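Local coordinates for protein putative glycoside hydrolase (PDB 3HBZ) that is of unproven function, binds calcium, and may be a glycoside hydrolase or otherwise take part in carbohydrate metabolism, at residues 6-11 against 81-86; 160-165 against 326-331. All blocks are in the same frame, centred on the assembly; numbering follows the deposited sequence.

Contact 1 (6-11 against 81-86); sequences PNAEAD and GFWKKK. With NA (sodium ion), chain E; CA (calcium ion), chain C; CAC (cacodylate ion), chain F.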
ATOM      1  N   PRO A   6     -22.398  16.518   9.949  1.00 95.57           N
ATOM      2  CA  PRO A   6     -21.437  17.276   9.100  1.00 95.21           C
ATOM      3  C   PRO A   6     -19.955  16.856   9.279  1.00 93.65           C
ATOM      4  O   PRO A   6     -19.465  16.875  10.398  1.00 94.52           O
ATOM      5  CB  PRO A   6     -21.626  18.744   9.576  1.00 95.84           C
ATOM      6  CG  PRO A   6     -22.828  18.735  10.597  1.00 96.96           C
ATOM      7  CD  PRO A   6     -23.495  17.392  10.439  1.00 95.24           C
ATOM      8  N   ASN A   7     -19.236  16.526   8.204  1.00 91.44           N
ATOM      9  CA  ASN A   7     -17.840  16.015   8.339  1.00 90.28           C
ATOM     10  C   ASN A   7     -16.740  17.058   8.776  1.00 88.41           C
ATOM     11  O   ASN A   7     -15.537  16.758   8.710  1.00 91.45           O
ATOM     12  CB  ASN A   7     -17.423  15.172   7.088  1.00 90.28           C
ATOM     13  CG  ASN A   7     -16.562  15.947   6.048  1.00 89.69           C
ATOM     14  OD1 ASN A   7     -15.501  15.463   5.644  1.00 87.46           O
ATOM     15  ND2 ASN A   7     -17.027  17.116   5.600  1.00 89.07           N
ATOM     16  N   ALA A   8     -17.149  18.236   9.271  1.00 81.61           N
ATOM     17  CA  ALA A   8     -16.210  19.271   9.728  1.00 75.41           C
ATOM     18  C   ALA A   8     -15.212  19.627   8.614  1.00 70.64           C
ATOM     19  O   ALA A   8     -15.496  20.492   7.783  1.00 73.11           O
ATOM     20  CB  ALA A   8     -15.483  18.853  11.029  1.00 71.80           C
ATOM     21  N   GLU A   9     -14.078  18.938   8.585  1.00 63.76           N
ATOM     22  CA  GLU A   9     -12.980  19.244   7.659  1.00 59.48           C
ATOM     23  C   GLU A   9     -13.365  19.007   6.161  1.00 54.81           C
ATOM     24  O   GLU A   9     -14.028  18.029   5.828  1.00 54.71           O
ATOM     25  CB  GLU A   9     -11.756  18.385   8.016  1.00 58.92           C
ATOM     26  CG  GLU A   9     -10.472  19.145   8.220  1.00 64.56           C
ATOM     27  CD  GLU A   9      -9.973  19.161   9.662  1.00 65.52           C
ATOM     28  OE1 GLU A   9     -10.805  19.314  10.578  1.00 75.46           O
ATOM     29  OE2 GLU A   9      -8.734  19.057   9.874  1.00 46.80           O
ATOM     30  N   ALA A  10     -12.936  19.919   5.287  1.00 45.28           N
ATOM     31  CA  ALA A  10     -13.143  19.791   3.906  1.00 39.03           C
ATOM     32  C   ALA A  10     -11.929  19.181   3.151  1.00 33.87           C
ATOM     33  O   ALA A  10     -10.742  19.385   3.462  1.00 29.83           O
ATOM     34  CB  ALA A  10     -13.552  21.096   3.340  1.00 45.30           C
ATOM     35  N   ASP A  11     -12.279  18.366   2.178  1.00 29.37           N
ATOM     36  CA  ASP A  11     -11.352  17.487   1.535  1.00 28.19           C
ATOM     37  C   ASP A  11     -11.085  17.896   0.104  1.00 29.02           C
ATOM     38  O   ASP A  11     -11.928  18.491  -0.567  1.00 27.00           O
ATOM     39  CB  ASP A  11     -11.920  16.079   1.538  1.00 30.00           C
ATOM     40  CG  ASP A  11     -12.188  15.569   2.946  1.00 32.24           C
ATOM     41  OD1 ASP A  11     -11.385  15.800   3.870  1.00 31.04           O
ATOM     42  OD2 ASP A  11     -13.224  14.971   3.146  1.00 31.08           O
ATOM     43  N   GLY A  81     -15.168  28.735   7.124  1.00 26.43           N
ATOM     44  CA  GLY A  81     -13.953  29.490   7.451  1.00 25.72           C
ATOM     45  C   GLY A  81     -13.181  29.060   8.699  1.00 26.11           C
ATOM     46  O   GLY A  81     -12.119  29.608   8.990  1.00 29.97           O
ATOM     47  N   PHE A  82     -13.702  28.101   9.450  1.00 22.86           N
ATOM     48  CA  PHE A  82     -13.067  27.616  10.687  1.00 22.67           C
ATOM     49  C   PHE A  82     -12.223  26.366  10.418  1.00 23.01           C
ATOM     50  O   PHE A  82     -11.047  26.327  10.723  1.00 24.06           O
ATOM     51  CB  PHE A  82     -14.195  27.334  11.691  1.00 19.37           C
ATOM     52  CG  PHE A  82     -13.738  26.795  13.028  1.00 25.90           C
ATOM     53  CD1 PHE A  82     -13.160  27.632  13.978  1.00 17.50           C
ATOM     54  CD2 PHE A  82     -13.958  25.472  13.361  1.00 23.13           C
ATOM     55  CE1 PHE A  82     -12.779  27.126  15.227  1.00 23.15           C
ATOM     56  CE2 PHE A  82     -13.587  24.976  14.575  1.00 24.64           C
ATOM     57  CZ  PHE A  82     -13.013  25.796  15.524  1.00 22.74           C
ATOM     58  N   TRP A  83     -12.827  25.333   9.837  1.00 21.55           N
ATOM     59  CA  TRP A  83     -12.116  24.078   9.624  1.00 21.63           C
ATOM     60  C   TRP A  83     -11.184  24.200   8.434  1.00 23.29           C
ATOM     61  O   TRP A  83     -11.591  24.653   7.375  1.00 25.67           O
ATOM     62  CB  TRP A  83     -13.090  22.898   9.397  1.00 23.69           C
ATOM     63  CG  TRP A  83     -13.974  22.646  10.554  1.00 26.42           C
ATOM     64  CD1 TRP A  83     -15.283  22.999  10.656  1.00 30.94           C
ATOM     65  CD2 TRP A  83     -13.624  22.035  11.811  1.00 29.13           C
ATOM     66  NE1 TRP A  83     -15.782  22.653  11.898  1.00 33.64           N
ATOM     67  CE2 TRP A  83     -14.781  22.066  12.627  1.00 24.35           C
ATOM     68  CE3 TRP A  83     -12.455  21.465  12.319  1.00 27.80           C
ATOM     69  CZ2 TRP A  83     -14.817  21.498  13.894  1.00 28.08           C
ATOM     70  CZ3 TRP A  83     -12.477  20.931  13.582  1.00 25.89           C
ATOM     71  CH2 TRP A  83     -13.651  20.947  14.369  1.00 30.01           C
ATOM     72  N   LYS A  84      -9.934  23.783   8.615  1.00 24.38           N
ATOM     73  CA  LYS A  84      -8.909  23.826   7.552  1.00 26.26           C
ATOM     74  C   LYS A  84      -8.143  22.503   7.546  1.00 28.64           C
ATOM     75  O   LYS A  84      -8.073  21.826   8.550  1.00 30.38           O
ATOM     76  CB  LYS A  84      -7.912  24.970   7.778  1.00 26.75           C
ATOM     77  CG  LYS A  84      -8.546  26.347   7.842  1.00 30.48           C
ATOM     78  CD  LYS A  84      -7.482  27.438   8.075  1.00 31.83           C
ATOM     79  CE  LYS A  84      -7.956  28.814   7.478  1.00 32.21           C
ATOM     80  NZ  LYS A  84      -6.941  29.858   7.769  1.00 50.31           N
ATOM     81  N   LYS A  85      -7.596  22.108   6.418  1.00 27.16           N
ATOM     82  CA  LYS A  85      -6.764  20.927   6.394  1.00 28.52           C
ATOM     83  C   LYS A  85      -5.630  21.195   5.441  1.00 27.51           C
ATOM     84  O   LYS A  85      -5.866  21.663   4.342  1.00 27.49           O
ATOM     85  CB  LYS A  85      -7.557  19.694   5.897  1.00 25.58           C
ATOM     86  CG  LYS A  85      -7.101  18.416   6.552  1.00 43.26           C
ATOM     87  CD  LYS A  85      -7.328  17.121   5.733  1.00 41.58           C
ATOM     88  CE  LYS A  85      -8.722  16.938   5.220  1.00 33.69           C
ATOM     89  NZ  LYS A  85      -8.980  15.477   4.921  1.00 33.15           N
ATOM     90  N   LYS A  86      -4.427  20.806   5.821  1.00 24.71           N
ATOM     91  CA  LYS A  86      -3.280  20.927   4.951  1.00 26.22           C
ATOM     92  C   LYS A  86      -3.027  19.606   4.267  1.00 24.24           C
ATOM     93  O   LYS A  86      -3.018  18.562   4.908  1.00 28.97           O
ATOM     94  CB  LYS A  86      -2.039  21.323   5.785  1.00 29.90           C
ATOM     95  CG  LYS A  86      -1.085  22.250   5.095  1.00 46.18           C
ATOM     96  CD  LYS A  86      -0.287  23.139   6.131  1.00 52.68           C
ATOM     97  CE  LYS A  86       0.593  22.307   7.081  1.00 56.58           C
ATOM     98  NZ  LYS A  86       1.391  23.123   8.093  1.00 59.61           N
TER
HETATM   99 NA    NA E   4     -12.884  15.237   5.828  1.00 56.24          NA
HETATM  100 CA    CA C   2      -7.439  21.282  10.673  0.80 51.22          CA
HETATM  101 AS   CAC F   5      -8.628  24.048  12.437  0.80 50.43          AS
HETATM  102  O1  CAC F   5      -8.838  22.742  11.293  0.80 44.00           O
HETATM  103  O2  CAC F   5      -7.810  25.471  11.856  0.80 50.84           O
HETATM  104  C1  CAC F   5     -10.395  24.384  13.186  0.80 42.98           C
HETATM  105  C2  CAC F   5      -7.462  23.402  13.888  0.80 40.77           C
HETATM  106  O   HOH W   1     -10.535  14.842   7.057  1.00 43.61           O
HETATM  107  O   HOH W   2      -5.688  23.032  10.779  1.00 38.87           O
HETATM  108  O   HOH W   3      -6.194  19.437   9.967  1.00 36.45           O
HETATM  109  O   HOH W   4     -12.600  13.319   5.018  1.00 35.55           O
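OD1 of D11 is gripped twice: NZ of K85 gives it a 2.6 Å salt bridge, reaching its anti side 27° out of the carboxylate plane, and the sodium ion sits 2.5 Å from the same OD1. OD2 also binds the sodium, so the carboxylate chelates it; N7 OD1 and two waters complete the ligands, and K85 NZ donates to one of these waters. N30 O and Y87 OH also bind that ammonium. With a methionine in place of K85, D11 OD1 would probably lose its ammonium partner, leaving its charge to the sodium, and the sodium-bound water its donor. E9 OE2 binds the calcium ion at 2.7 Å beside the carbonyl O of K84 at 2.3 Å. The chain of E9, bent at chi2 (111°), leaves OE1 3.2 Å from W83 CE3, oblique to the ring. A8 CB lies over one face of the indole in a CH-pi contact, 3.7 Å from the centroid of the W83 five-membered ring. A cacodylate, probably from the crystallisation liquor, gives the calcium its O1 at 2.1 Å and accepts a bond from K84 N. The calcium joins loop and strand directly, the sodium through K85: a surface calcium site with a sodium site beside it.

Contact 2 (160-165 against 326-331); sequences SLVTRS and GSTLLI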
ATOM      1  N   SER A 160       8.107  -5.141  10.447  1.00 23.36           N
ATOM      2  CA  SER A 160       7.483  -6.080  11.341  1.00 22.96           C
ATOM      3  C   SER A 160       5.976  -6.111  11.145  1.00 23.76           C
ATOM      4  O   SER A 160       5.290  -5.088  11.211  1.00 23.76           O
ATOM      5  CB  SER A 160       7.804  -5.680  12.799  1.00 25.89           C
ATOM      6  OG  SER A 160       7.258  -6.637  13.683  1.00 26.46           O
ATOM      7  N   LEU A 161       5.459  -7.307  10.938  1.00 23.73           N
ATOM      8  CA  LEU A 161       4.060  -7.523  10.670  1.00 25.91           C
ATOM      9  C   LEU A 161       3.532  -8.490  11.737  1.00 26.56           C
ATOM     10  O   LEU A 161       4.067  -9.590  11.913  1.00 24.91           O
ATOM     11  CB  LEU A 161       3.899  -8.137   9.276  1.00 24.89           C
ATOM     12  CG  LEU A 161       4.490  -7.265   8.156  1.00 28.09           C
ATOM     13  CD1 LEU A 161       4.261  -7.950   6.788  1.00 27.42           C
ATOM     14  CD2 LEU A 161       3.925  -5.846   8.105  1.00 22.70           C
ATOM     15  N   VAL A 162       2.539  -8.036  12.488  1.00 26.04           N
ATOM     16  CA  VAL A 162       1.999  -8.803  13.605  1.00 26.90           C
ATOM     17  C   VAL A 162       0.465  -8.820  13.513  1.00 24.87           C
ATOM     18  O   VAL A 162      -0.136  -7.805  13.488  1.00 26.87           O
ATOM     19  CB  VAL A 162       2.430  -8.246  14.966  1.00 26.30           C
ATOM     20  CG1 VAL A 162       1.767  -9.028  16.141  1.00 22.51           C
ATOM     21  CG2 VAL A 162       3.954  -8.291  15.142  1.00 22.87           C
ATOM     22  N   THR A 163      -0.129 -10.002  13.480  1.00 25.40           N
ATOM     23  CA  THR A 163      -1.583 -10.190  13.461  1.00 24.21           C
ATOM     24  C   THR A 163      -2.152  -9.802  14.815  1.00 23.02           C
ATOM     25  O   THR A 163      -1.720 -10.296  15.847  1.00 23.42           O
ATOM     26  CB  THR A 163      -1.937 -11.643  13.115  1.00 23.67           C
ATOM     27  OG1 THR A 163      -1.409 -11.935  11.804  1.00 22.44           O
ATOM     28  CG2 THR A 163      -3.490 -11.906  13.114  1.00 21.94           C
ATOM     29  N   ARG A 164      -3.087  -8.862  14.791  1.00 23.62           N
ATOM     30  CA  ARG A 164      -3.608  -8.242  15.999  1.00 24.23           C
ATOM     31  C   ARG A 164      -5.077  -8.571  16.180  1.00 24.19           C
ATOM     32  O   ARG A 164      -5.815  -8.741  15.186  1.00 22.19           O
ATOM     33  CB  ARG A 164      -3.540  -6.738  15.854  1.00 21.73           C
ATOM     34  CG  ARG A 164      -2.143  -6.223  15.687  1.00 29.37           C
ATOM     35  CD  ARG A 164      -1.268  -6.501  16.884  1.00 34.02           C
ATOM     36  NE  ARG A 164      -0.124  -5.643  16.712  1.00 34.35           N
ATOM     37  CZ  ARG A 164       0.592  -5.065  17.669  1.00 29.32           C
ATOM     38  NH1 ARG A 164       0.364  -5.260  18.972  1.00 26.87           N
ATOM     39  NH2 ARG A 164       1.574  -4.274  17.281  1.00 25.54           N
ATOM     40  N   SER A 165      -5.524  -8.587  17.429  1.00 25.01           N
ATOM     41  CA  SER A 165      -6.961  -8.518  17.703  1.00 24.63           C
ATOM     42  C   SER A 165      -7.505  -7.139  17.320  1.00 24.70           C
ATOM     43  O   SER A 165      -6.846  -6.102  17.550  1.00 22.96           O
ATOM     44  CB  SER A 165      -7.241  -8.723  19.199  1.00 27.34           C
ATOM     45  OG  SER A 165      -8.618  -8.497  19.421  1.00 23.52           O
ATOM     46  N   GLY A 326      -0.858 -12.592  17.197  1.00 24.65           N
ATOM     47  CA  GLY A 326       0.554 -12.726  17.606  1.00 25.01           C
ATOM     48  C   GLY A 326       1.462 -13.280  16.507  1.00 25.28           C
ATOM     49  O   GLY A 326       2.659 -13.250  16.649  1.00 23.61           O
ATOM     50  N   SER A 327       0.908 -13.798  15.410  1.00 25.37           N
ATOM     51  CA  SER A 327       1.761 -14.240  14.295  1.00 24.81           C
ATOM     52  C   SER A 327       2.625 -13.083  13.870  1.00 24.13           C
ATOM     53  O   SER A 327       2.096 -12.000  13.678  1.00 26.33           O
ATOM     54  CB  SER A 327       0.931 -14.793  13.126  1.00 25.63           C
ATOM     55  OG  SER A 327       0.444 -16.088  13.483  1.00 23.49           O
ATOM     56  N   THR A 328       3.953 -13.293  13.760  1.00 26.04           N
ATOM     57  CA  THR A 328       4.932 -12.207  13.543  1.00 24.29           C
ATOM     58  C   THR A 328       5.869 -12.542  12.385  1.00 26.36           C
ATOM     59  O   THR A 328       6.578 -13.552  12.425  1.00 24.70           O
ATOM     60  CB  THR A 328       5.776 -11.969  14.785  1.00 28.91           C
ATOM     61  OG1 THR A 328       4.905 -11.672  15.876  1.00 26.82           O
ATOM     62  CG2 THR A 328       6.807 -10.802  14.598  1.00 23.67           C
ATOM     63  N   LEU A 329       5.815 -11.711  11.339  1.00 24.04           N
ATOM     64  CA  LEU A 329       6.664 -11.813  10.185  1.00 26.06           C
ATOM     65  C   LEU A 329       7.571 -10.587  10.193  1.00 25.03           C
ATOM     66  O   LEU A 329       7.075  -9.458  10.189  1.00 24.36           O
ATOM     67  CB  LEU A 329       5.824 -11.863   8.888  1.00 26.66           C
ATOM     68  CG  LEU A 329       6.614 -11.896   7.567  1.00 25.98           C
ATOM     69  CD1 LEU A 329       7.481 -13.207   7.390  1.00 22.13           C
ATOM     70  CD2 LEU A 329       5.705 -11.736   6.390  1.00 23.33           C
ATOM     71  N   LEU A 330       8.876 -10.828  10.251  1.00 22.74           N
ATOM     72  CA  LEU A 330       9.909  -9.805  10.037  1.00 23.91           C
ATOM     73  C   LEU A 330      10.506  -9.923   8.648  1.00 22.49           C
ATOM     74  O   LEU A 330      10.789 -11.026   8.179  1.00 27.62           O
ATOM     75  CB  LEU A 330      11.031  -9.899  11.113  1.00 21.62           C
ATOM     76  CG  LEU A 330      10.642  -9.884  12.569  1.00 25.18           C
ATOM     77  CD1 LEU A 330      11.945  -9.961  13.467  1.00 24.55           C
ATOM     78  CD2 LEU A 330       9.686  -8.648  12.939  1.00 21.12           C
ATOM     79  N   ILE A 331      10.674  -8.786   7.964  1.00 22.93           N
ATOM     80  CA  ILE A 331      11.159  -8.780   6.594  1.00 19.79           C
ATOM     81  C   ILE A 331      12.273  -7.779   6.473  1.00 22.24           C
ATOM     82  O   ILE A 331      12.174  -6.681   7.036  1.00 24.99           O
ATOM     83  CB  ILE A 331      10.027  -8.399   5.601  1.00 18.31           C
ATOM     84  CG1 ILE A 331       8.933  -9.493   5.517  1.00 22.00           C
ATOM     85  CG2 ILE A 331      10.586  -8.048   4.239  1.00 21.04           C
ATOM     86  CD1 ILE A 331       9.364 -10.782   4.762  1.00 22.53           C
TER
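G326 N donates to T163 O at 2.8 Å, almost straight at 178°, and T163 N answers to S327 O at 3.0 Å, joining the loop residues just outside the paired strands. Deeper in the ladder, L161 and L329 form a hydrogen-bonded antiparallel pair, with L161 N to L329 O and L329 N to L161 O both 2.8 Å. S160 with L330 and V162 with T328 are the non-hydrogen-bonded pairs on either side of it. Between these bonds, CA-H groups also approach carbonyls, T328 CA lying 3.2 Å from L161 O.

Side chains then sort by face. The leucines L161 and L329 lie side by side, pointing the same way, and meet through their methyls, CD1 to CD2 at 4.1 Å. F312 packs on L161, and Y217 and Y219 on L329. On the other face V162 runs alongside T328; CG2 of V162, set beside its backbone N by a chi1 of 176° that sends CG1 the other way, touches T328 OG1 at 3.6 Å. That hydroxyl donates back to G326 O from above the carbonyl plane, tying the turn to the strand. Next to them the CD2 methyl of L330 leans over S160, 3.2 Å from its OG.

T163 OG1 and S327 OG find partners elsewhere, S314 and S315 for the first, D237 and G222 for the second. The chemistry is that of a beta ladder: backbone bonds set the register, methyls and neighbouring aromatic rings pack on the leucine face, and the buried hydroxyls at the loop end are satisfied by neighbouring parts of the fold.

Overall arrangement
The two contacts share no strand, their centres about 35 Å and their nearest atoms about 25 Å apart. Contact 1 belongs to the N-terminal part, at the start of strand 84-92, the middle strand of the small five-stranded mixed sheet, about 26 Å from the chain centre and partly exposed. Contact 2 sits nearer the middle, at about 17 Å, within the putative carbohydrate metabolism range, where strands 158-165 and 328-338 pair and five of nine touching residues are buried. Contact 1 is held by metal ions, a salt bridge and one backbone carbonyl ligand; contact 2 by backbone bonds and methyl packing, with the other calcium about 10 Å from the side chain of L330.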